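Local coordinates for protein transcobalamin-1 (Homo sapiens, PDB 4KKI) that binds vitamin B12 with femtomolar affinity, carrying it and protecting it from the acidic environment of the stomach, at residues 137-151 with 166-178. Sequence-based numbering, arbitrary orientation.
Sequences NGTPLTNYYQLSLDV and VVNHFTPENKNYY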
ATOM      1  N   ASN A 137     -23.295   5.476  -3.344  1.00 66.74           N
ATOM      2  CA  ASN A 137     -23.549   4.907  -2.017  1.00 77.59           C
ATOM      3  C   ASN A 137     -22.326   4.881  -1.091  1.00 80.15           C
ATOM      4  O   ASN A 137     -22.232   4.043  -0.193  1.00 82.65           O
ATOM      5  CB  ASN A 137     -24.159   3.503  -2.161  1.00 86.34           C
ATOM      6  CG  ASN A 137     -24.926   3.057  -0.927  1.00 90.88           C
ATOM      7  OD1 ASN A 137     -25.507   3.871  -0.208  1.00 97.74           O
ATOM      8  ND2 ASN A 137     -24.929   1.751  -0.679  1.00 82.37           N
ATOM      9  N   GLY A 138     -21.395   5.804  -1.318  1.00 72.21           N
ATOM     10  CA  GLY A 138     -20.242   5.958  -0.452  1.00 58.83           C
ATOM     11  C   GLY A 138     -18.982   5.258  -0.928  1.00 58.25           C
ATOM     12  O   GLY A 138     -17.962   5.291  -0.247  1.00 54.64           O
ATOM     13  N   THR A 139     -19.045   4.620  -2.092  1.00 57.13           N
ATOM     14  CA  THR A 139     -17.874   3.949  -2.654  1.00 56.10           C
ATOM     15  C   THR A 139     -17.088   4.897  -3.558  1.00 57.43           C
ATOM     16  O   THR A 139     -17.631   5.436  -4.521  1.00 55.36           O
ATOM     17  CB  THR A 139     -18.263   2.689  -3.457  1.00 51.11           C
ATOM     18  OG1 THR A 139     -19.070   1.834  -2.642  1.00 57.64           O
ATOM     19  CG2 THR A 139     -17.027   1.931  -3.895  1.00 49.31           C
ATOM     20  N   PRO A 140     -15.802   5.110  -3.245  1.00 51.53           N
ATOM     21  CA  PRO A 140     -14.956   5.967  -4.081  1.00 47.62           C
ATOM     22  C   PRO A 140     -14.611   5.286  -5.399  1.00 51.91           C
ATOM     23  O   PRO A 140     -14.986   4.132  -5.611  1.00 52.26           O
ATOM     24  CB  PRO A 140     -13.700   6.149  -3.228  1.00 44.35           C
ATOM     25  CG  PRO A 140     -13.649   4.929  -2.381  1.00 41.84           C
ATOM     26  CD  PRO A 140     -15.075   4.581  -2.080  1.00 45.51           C
ATOM     27  N   LEU A 141     -13.918   6.004  -6.278  1.00 53.90           N
ATOM     28  CA  LEU A 141     -13.467   5.436  -7.541  1.00 52.82           C
ATOM     29  C   LEU A 141     -12.464   4.325  -7.276  1.00 48.42           C
ATOM     30  O   LEU A 141     -12.456   3.303  -7.962  1.00 51.95           O
ATOM     31  CB  LEU A 141     -12.841   6.519  -8.423  1.00 50.67           C
ATOM     32  CG  LEU A 141     -13.815   7.490  -9.091  1.00 51.98           C
ATOM     33  CD1 LEU A 141     -13.068   8.615  -9.792  1.00 43.03           C
ATOM     34  CD2 LEU A 141     -14.705   6.742 -10.073  1.00 48.12           C
ATOM     35  N   THR A 142     -11.623   4.531  -6.267  1.00 47.38           N
ATOM     36  CA  THR A 142     -10.632   3.538  -5.877  1.00 42.21           C
ATOM     37  C   THR A 142     -10.903   2.996  -4.473  1.00 44.39           C
ATOM     38  O   THR A 142     -11.650   2.033  -4.306  1.00 44.92           O
ATOM     39  CB  THR A 142      -9.204   4.109  -5.944  1.00 45.52           C
ATOM     40  OG1 THR A 142      -9.088   5.225  -5.052  1.00 43.61           O
ATOM     41  CG2 THR A 142      -8.880   4.563  -7.361  1.00 37.65           C
ATOM     42  N   ASN A 143     -10.298   3.620  -3.467  1.00 41.02           N
ATOM     43  CA  ASN A 143     -10.413   3.142  -2.095  1.00 34.41           C
ATOM     44  C   ASN A 143      -9.964   4.211  -1.101  1.00 41.52           C
ATOM     45  O   ASN A 143      -9.525   5.288  -1.501  1.00 44.62           O
ATOM     46  CB  ASN A 143      -9.579   1.875  -1.915  1.00 39.35           C
ATOM     47  CG  ASN A 143      -8.155   2.051  -2.393  1.00 40.06           C
ATOM     48  OD1 ASN A 143      -7.365   2.752  -1.765  1.00 42.16           O
ATOM     49  ND2 ASN A 143      -7.820   1.422  -3.512  1.00 40.96           N
ATOM     50  N   TYR A 144     -10.066   3.913   0.191  1.00 36.97           N
ATOM     51  CA  TYR A 144      -9.702   4.887   1.217  1.00 47.07           C
ATOM     52  C   TYR A 144      -8.196   4.989   1.437  1.00 42.98           C
ATOM     53  O   TYR A 144      -7.705   5.992   1.953  1.00 43.18           O
ATOM     54  CB  TYR A 144     -10.413   4.594   2.540  1.00 42.07           C
ATOM     55  CG  TYR A 144     -11.687   5.380   2.740  1.00 48.88           C
ATOM     56  CD1 TYR A 144     -12.463   5.778   1.656  1.00 45.37           C
ATOM     57  CD2 TYR A 144     -12.105   5.738   4.013  1.00 40.80           C
ATOM     58  CE1 TYR A 144     -13.630   6.499   1.841  1.00 45.78           C
ATOM     59  CE2 TYR A 144     -13.264   6.461   4.208  1.00 40.98           C
ATOM     60  CZ  TYR A 144     -14.023   6.840   3.121  1.00 50.81           C
ATOM     61  OH  TYR A 144     -15.178   7.562   3.319  1.00 51.33           O
ATOM     62  N   TYR A 145      -7.468   3.946   1.056  1.00 38.43           N
ATOM     63  CA  TYR A 145      -6.015   3.985   1.097  1.00 37.16           C
ATOM     64  C   TYR A 145      -5.510   5.086   0.164  1.00 40.93           C
ATOM     65  O   TYR A 145      -4.664   5.897   0.545  1.00 45.96           O
ATOM     66  CB  TYR A 145      -5.442   2.626   0.699  1.00 33.05           C
ATOM     67  CG  TYR A 145      -3.940   2.515   0.793  1.00 37.70           C
ATOM     68  CD1 TYR A 145      -3.324   2.141   1.982  1.00 34.46           C
ATOM     69  CD2 TYR A 145      -3.138   2.765  -0.312  1.00 34.78           C
ATOM     70  CE1 TYR A 145      -1.950   2.030   2.070  1.00 27.11           C
ATOM     71  CE2 TYR A 145      -1.764   2.656  -0.235  1.00 37.24           C
ATOM     72  CZ  TYR A 145      -1.174   2.290   0.958  1.00 37.67           C
ATOM     73  OH  TYR A 145       0.194   2.181   1.032  1.00 42.23           O
ATOM     74  N   GLN A 146      -6.050   5.124  -1.051  1.00 44.14           N
ATOM     75  CA  GLN A 146      -5.693   6.162  -2.012  1.00 48.13           C
ATOM     76  C   GLN A 146      -6.261   7.513  -1.593  1.00 42.16           C
ATOM     77  O   GLN A 146      -5.612   8.547  -1.756  1.00 39.81           O
ATOM     78  CB  GLN A 146      -6.172   5.799  -3.419  1.00 39.25           C
ATOM     79  CG  GLN A 146      -5.529   4.542  -3.977  1.00 37.38           C
ATOM     80  CD  GLN A 146      -5.682   4.419  -5.480  1.00 44.00           C
ATOM     81  OE1 GLN A 146      -5.879   5.412  -6.180  1.00 49.80           O
ATOM     82  NE2 GLN A 146      -5.589   3.194  -5.984  1.00 45.66           N
ATOM     83  N   LEU A 147      -7.472   7.495  -1.046  1.00 38.21           N
ATOM     84  CA  LEU A 147      -8.105   8.712  -0.555  1.00 45.54           C
ATOM     85  C   LEU A 147      -7.242   9.349   0.527  1.00 49.79           C
ATOM     86  O   LEU A 147      -7.140  10.574   0.616  1.00 44.20           O
ATOM     87  CB  LEU A 147      -9.494   8.406   0.000  1.00 54.45           C
ATOM     88  CG  LEU A 147     -10.459   9.589   0.068  1.00 59.07           C
ATOM     89  CD1 LEU A 147     -10.904   9.986  -1.332  1.00 57.47           C
ATOM     90  CD2 LEU A 147     -11.654   9.261   0.941  1.00 59.05           C
ATOM     91  N   SER A 148      -6.617   8.506   1.344  1.00 42.83           N
ATOM     92  CA  SER A 148      -5.722   8.976   2.393  1.00 45.85           C
ATOM     93  C   SER A 148      -4.437   9.505   1.775  1.00 39.86           C
ATOM     94  O   SER A 148      -3.902  10.524   2.209  1.00 47.22           O
ATOM     95  CB  SER A 148      -5.403   7.848   3.375  1.00 36.71           C
ATOM     96  OG  SER A 148      -6.582   7.332   3.961  1.00 38.68           O
ATOM     97  N   LEU A 149      -3.943   8.796   0.764  1.00 35.30           N
ATOM     98  CA  LEU A 149      -2.788   9.259   0.004  1.00 35.19           C
ATOM     99  C   LEU A 149      -3.069  10.634  -0.597  1.00 32.84           C
ATOM    100  O   LEU A 149      -2.197  11.501  -0.613  1.00 35.62           O
ATOM    101  CB  LEU A 149      -2.429   8.261  -1.101  1.00 33.87           C
ATOM    102  CG  LEU A 149      -1.644   7.009  -0.706  1.00 40.25           C
ATOM    103  CD1 LEU A 149      -1.517   6.054  -1.887  1.00 28.79           C
ATOM    104  CD2 LEU A 149      -0.271   7.393  -0.186  1.00 34.02           C
ATOM    105  N   ASP A 150      -4.295  10.827  -1.079  1.00 33.03           N
ATOM    106  CA  ASP A 150      -4.691  12.095  -1.689  1.00 44.05           C
ATOM    107  C   ASP A 150      -4.623  13.248  -0.697  1.00 42.37           C
ATOM    108  O   ASP A 150      -4.000  14.275  -0.967  1.00 46.68           O
ATOM    109  CB  ASP A 150      -6.101  11.996  -2.269  1.00 41.33           C
ATOM    110  CG  ASP A 150      -6.201  10.985  -3.390  1.00 46.46           C
ATOM    111  OD1 ASP A 150      -5.171  10.717  -4.043  1.00 42.51           O
ATOM    112  OD2 ASP A 150      -7.308  10.453  -3.611  1.00 46.05           O
ATOM    113  N   VAL A 151      -5.274  13.072   0.448  1.00 39.41           N
ATOM    114  CA  VAL A 151      -5.280  14.093   1.486  1.00 34.96           C
ATOM    115  C   VAL A 151      -3.864  14.373   1.980  1.00 43.53           C
ATOM    116  O   VAL A 151      -3.486  15.526   2.180  1.00 44.40           O
ATOM    117  CB  VAL A 151      -6.180  13.685   2.670  1.00 38.55           C
ATOM    118  CG1 VAL A 151      -6.098  14.715   3.788  1.00 42.19           C
ATOM    119  CG2 VAL A 151      -7.617  13.516   2.202  1.00 37.89           C
ATOM    120  N   VAL A 166     -12.937  16.097   4.756  1.00 51.13           N
ATOM    121  CA  VAL A 166     -12.147  15.093   5.461  1.00 50.67           C
ATOM    122  C   VAL A 166     -12.875  14.588   6.703  1.00 48.03           C
ATOM    123  O   VAL A 166     -13.002  13.380   6.912  1.00 46.97           O
ATOM    124  CB  VAL A 166     -10.770  15.655   5.861  1.00 49.12           C
ATOM    125  CG1 VAL A 166     -10.038  14.678   6.762  1.00 50.34           C
ATOM    126  CG2 VAL A 166      -9.949  15.972   4.622  1.00 49.78           C
ATOM    127  N   VAL A 167     -13.355  15.521   7.519  1.00 52.64           N
ATOM    128  CA  VAL A 167     -14.134  15.192   8.709  1.00 57.36           C
ATOM    129  C   VAL A 167     -15.369  14.373   8.339  1.00 58.14           C
ATOM    130  O   VAL A 167     -15.767  13.457   9.062  1.00 54.80           O
ATOM    131  CB  VAL A 167     -14.567  16.472   9.460  1.00 54.01           C
ATOM    132  CG1 VAL A 167     -15.459  16.132  10.648  1.00 50.65           C
ATOM    133  CG2 VAL A 167     -13.348  17.256   9.916  1.00 57.34           C
ATOM    134  N   ASN A 168     -15.959  14.695   7.193  1.00 54.86           N
ATOM    135  CA  ASN A 168     -17.172  14.027   6.743  1.00 60.97           C
ATOM    136  C   ASN A 168     -16.945  12.570   6.333  1.00 63.59           C
ATOM    137  O   ASN A 168     -17.763  11.703   6.638  1.00 65.71           O
ATOM    138  CB  ASN A 168     -17.805  14.806   5.586  1.00 67.99           C
ATOM    139  CG  ASN A 168     -19.311  14.640   5.523  1.00 88.28           C
ATOM    140  OD1 ASN A 168     -20.055  15.619   5.578  1.00100.93           O
ATOM    141  ND2 ASN A 168     -19.768  13.398   5.406  1.00 89.47           N
ATOM    142  N   HIS A 169     -15.832  12.300   5.657  1.00 49.37           N
ATOM    143  CA  HIS A 169     -15.624  10.988   5.046  1.00 49.49           C
ATOM    144  C   HIS A 169     -14.685  10.044   5.800  1.00 48.69           C
ATOM    145  O   HIS A 169     -14.774   8.826   5.644  1.00 50.05           O
ATOM    146  CB  HIS A 169     -15.149  11.143   3.598  1.00 53.70           C
ATOM    147  CG  HIS A 169     -16.156  11.789   2.699  1.00 55.96           C
ATOM    148  ND1 HIS A 169     -17.288  11.137   2.260  1.00 55.07           N
ATOM    149  CD2 HIS A 169     -16.202  13.030   2.157  1.00 46.73           C
ATOM    150  CE1 HIS A 169     -17.988  11.947   1.486  1.00 55.88           C
ATOM    151  NE2 HIS A 169     -17.350  13.101   1.408  1.00 59.32           N
ATOM    152  N   PHE A 170     -13.791  10.594   6.616  1.00 48.45           N
ATOM    153  CA  PHE A 170     -12.757   9.777   7.253  1.00 45.32           C
ATOM    154  C   PHE A 170     -13.137   9.210   8.621  1.00 42.02           C
ATOM    155  O   PHE A 170     -12.273   8.737   9.358  1.00 43.12           O
ATOM    156  CB  PHE A 170     -11.435  10.546   7.338  1.00 47.62           C
ATOM    157  CG  PHE A 170     -10.649  10.540   6.057  1.00 51.05           C
ATOM    158  CD1 PHE A 170     -11.000  11.375   5.008  1.00 50.64           C
ATOM    159  CD2 PHE A 170      -9.558   9.698   5.902  1.00 44.77           C
ATOM    160  CE1 PHE A 170     -10.279  11.370   3.826  1.00 46.27           C
ATOM    161  CE2 PHE A 170      -8.834   9.688   4.724  1.00 47.58           C
ATOM    162  CZ  PHE A 170      -9.195  10.526   3.684  1.00 42.33           C
ATOM    163  N   THR A 171     -14.425   9.256   8.950  1.00 42.44           N
ATOM    164  CA  THR A 171     -14.929   8.671  10.190  1.00 49.36           C
ATOM    165  C   THR A 171     -14.540   7.198  10.298  1.00 49.21           C
ATOM    166  O   THR A 171     -14.783   6.421   9.377  1.00 51.84           O
ATOM    167  CB  THR A 171     -16.460   8.770  10.267  1.00 55.92           C
ATOM    168  OG1 THR A 171     -16.897   9.981   9.639  1.00 75.64           O
ATOM    169  CG2 THR A 171     -16.926   8.747  11.718  1.00 51.25           C
ATOM    170  N   PRO A 172     -13.938   6.811  11.431  1.00 55.85           N
ATOM    171  CA  PRO A 172     -13.423   5.454  11.660  1.00 60.92           C
ATOM    172  C   PRO A 172     -14.467   4.351  11.478  1.00 53.57           C
ATOM    173  O   PRO A 172     -14.097   3.192  11.290  1.00 58.01           O
ATOM    174  CB  PRO A 172     -12.964   5.500  13.119  1.00 62.93           C
ATOM    175  CG  PRO A 172     -12.645   6.930  13.358  1.00 65.53           C
ATOM    176  CD  PRO A 172     -13.659   7.698  12.572  1.00 59.42           C
ATOM    177  N   GLU A 173     -15.746   4.702  11.533  1.00 53.57           N
ATOM    178  CA  GLU A 173     -16.801   3.707  11.388  1.00 64.27           C
ATOM    179  C   GLU A 173     -17.219   3.525   9.930  1.00 56.50           C
ATOM    180  O   GLU A 173     -18.042   2.664   9.619  1.00 60.96           O
ATOM    181  CB  GLU A 173     -18.008   4.063  12.262  1.00 76.37           C
ATOM    182  CG  GLU A 173     -17.693   4.138  13.754  1.00 87.86           C
ATOM    183  CD  GLU A 173     -17.151   2.830  14.312  1.00 94.79           C
ATOM    184  OE1 GLU A 173     -17.579   1.754  13.844  1.00 98.05           O
ATOM    185  OE2 GLU A 173     -16.293   2.880  15.220  1.00 91.60           O
ATOM    186  N   ASN A 174     -16.646   4.334   9.043  1.00 46.12           N
ATOM    187  CA  ASN A 174     -16.928   4.229   7.614  1.00 47.04           C
ATOM    188  C   ASN A 174     -16.556   2.853   7.079  1.00 51.59           C
ATOM    189  O   ASN A 174     -15.507   2.308   7.421  1.00 52.53           O
ATOM    190  CB  ASN A 174     -16.185   5.311   6.829  1.00 45.27           C
ATOM    191  CG  ASN A 174     -16.615   5.377   5.376  1.00 49.48           C
ATOM    192  OD1 ASN A 174     -16.204   4.557   4.553  1.00 52.60           O
ATOM    193  ND2 ASN A 174     -17.442   6.363   5.052  1.00 43.05           N
ATOM    194  N   LYS A 175     -17.421   2.304   6.233  1.00 47.73           N
ATOM    195  CA  LYS A 175     -17.266   0.939   5.739  1.00 54.20           C
ATOM    196  C   LYS A 175     -15.980   0.730   4.943  1.00 49.18           C
ATOM    197  O   LYS A 175     -15.459  -0.384   4.877  1.00 55.22           O
ATOM    198  CB  LYS A 175     -18.475   0.544   4.886  1.00 67.86           C
ATOM    199  CG  LYS A 175     -18.709   1.448   3.685  1.00 75.58           C
ATOM    200  CD  LYS A 175     -19.883   0.968   2.846  1.00 84.21           C
ATOM    201  CE  LYS A 175     -20.084   1.852   1.625  1.00 86.49           C
ATOM    202  NZ  LYS A 175     -21.210   1.381   0.770  1.00 94.83           N
ATOM    203  N   ASN A 176     -15.464   1.801   4.349  1.00 46.21           N
ATOM    204  CA  ASN A 176     -14.300   1.701   3.477  1.00 46.80           C
ATOM    205  C   ASN A 176     -12.996   1.393   4.204  1.00 44.75           C
ATOM    206  O   ASN A 176     -11.960   1.188   3.573  1.00 46.07           O
ATOM    207  CB  ASN A 176     -14.145   2.967   2.635  1.00 45.26           C
ATOM    208  CG  ASN A 176     -15.244   3.114   1.606  1.00 55.14           C
ATOM    209  OD1 ASN A 176     -15.218   2.465   0.562  1.00 51.17           O
ATOM    210  ND2 ASN A 176     -16.217   3.972   1.894  1.00 49.53           N
ATOM    211  N   TYR A 177     -13.053   1.366   5.532  1.00 39.47           N
ATOM    212  CA  TYR A 177     -11.900   0.985   6.334  1.00 45.41           C
ATOM    213  C   TYR A 177     -11.833  -0.530   6.476  1.00 43.52           C
ATOM    214  O   TYR A 177     -10.861  -1.070   7.001  1.00 43.98           O
ATOM    215  CB  TYR A 177     -11.975   1.624   7.721  1.00 40.59           C
ATOM    216  CG  TYR A 177     -11.562   3.077   7.772  1.00 37.82           C
ATOM    217  CD1 TYR A 177     -10.230   3.447   7.633  1.00 35.34           C
ATOM    218  CD2 TYR A 177     -12.500   4.078   7.987  1.00 37.14           C
ATOM    219  CE1 TYR A 177      -9.846   4.777   7.693  1.00 37.23           C
ATOM    220  CE2 TYR A 177     -12.126   5.407   8.048  1.00 43.18           C
ATOM    221  CZ  TYR A 177     -10.800   5.751   7.901  1.00 45.39           C
ATOM    222  OH  TYR A 177     -10.431   7.076   7.963  1.00 44.00           O
ATOM    223  N   TYR A 178     -12.874  -1.209   6.003  1.00 45.96           N
ATOM    224  CA  TYR A 178     -13.002  -2.649   6.199  1.00 49.13           C
ATOM    225  C   TYR A 178     -13.178  -3.406   4.886  1.00 51.31           C
ATOM    226  O   TYR A 178     -13.931  -2.987   4.008  1.00 59.37           O
ATOM    227  CB  TYR A 178     -14.180  -2.953   7.132  1.00 46.85           C
ATOM    228  CG  TYR A 178     -14.133  -2.195   8.439  1.00 51.43           C
ATOM    229  CD1 TYR A 178     -14.696  -0.930   8.552  1.00 44.60           C
ATOM    230  CD2 TYR A 178     -13.523  -2.742   9.560  1.00 50.43           C
ATOM    231  CE1 TYR A 178     -14.653  -0.231   9.743  1.00 50.77           C
ATOM    232  CE2 TYR A 178     -13.474  -2.050  10.758  1.00 50.16           C
ATOM    233  CZ  TYR A 178     -14.041  -0.795  10.841  1.00 56.65           C
ATOM    234  OH  TYR A 178     -13.998  -0.099  12.026  1.00 66.49           O
TER
HETATM  235  O   HOH W   1     -11.165   1.376   0.862  1.00 44.61           O
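Asn176 lays its CB on one face of the Tyr144 ring at the foot of helix 144-156, in the alpha6-alpha6 barrel of the N-terminal domain. This CB stands over the middle of the ring, 3.4 Å from its centroid, a CH-pi contact. A small polar side chain suits this place: its CB can sit close against the ring while its amide, turned 23° from the ring plane, extends past CE1 to donate from ND2 to Gly138 O (3.1 Å). At the far end of the ring, the Tyr144 hydroxyl donates to His169 O at 2.7 Å, tying the helix start to the last turn of helix 163-169. Through CD2, the edge of the Tyr144 ring points at the face of Tyr177, edge-to-face, with planes at 86°. Phe170 completes the aromatic cluster, its ring near parallel to that of Tyr144 but slid aside. Phe170 CZ packs on Val151 CG2 (3.7 Å) and CE1 on Leu147 CD2, branched apolar side chains that suit a buried ring.

Asn174, which also touches the Tyr144 hydroxyl end, positions Asn176 through an Asx turn, its OD1 accepting from Asn176 N (2.9 Å) and, on an in-plane lone pair, from Asn176 ND2 (2.7 Å). Bonded to both Asn174 OD1 and Gly138 O, ND2 fixes the turn of the amide, while chi1 (-69°) puts CG beside the backbone N and the side chain over the ring. Tyr177 OH donates to Phe170 O, bracing the intervening turn.

On the ligand side, Asn143 is the N-cap of helix 144-156: OD1 accepts from Gln146 N, while Asn143 ND2 and Gln146 NE2 hydrogen-bond to cyanocobalamin. The contact thus backs the corrinoid-binding helix start. One water bridges the two backbones there, accepting from Tyr144 N and donating to Asn176 O, each at 2.8 Å.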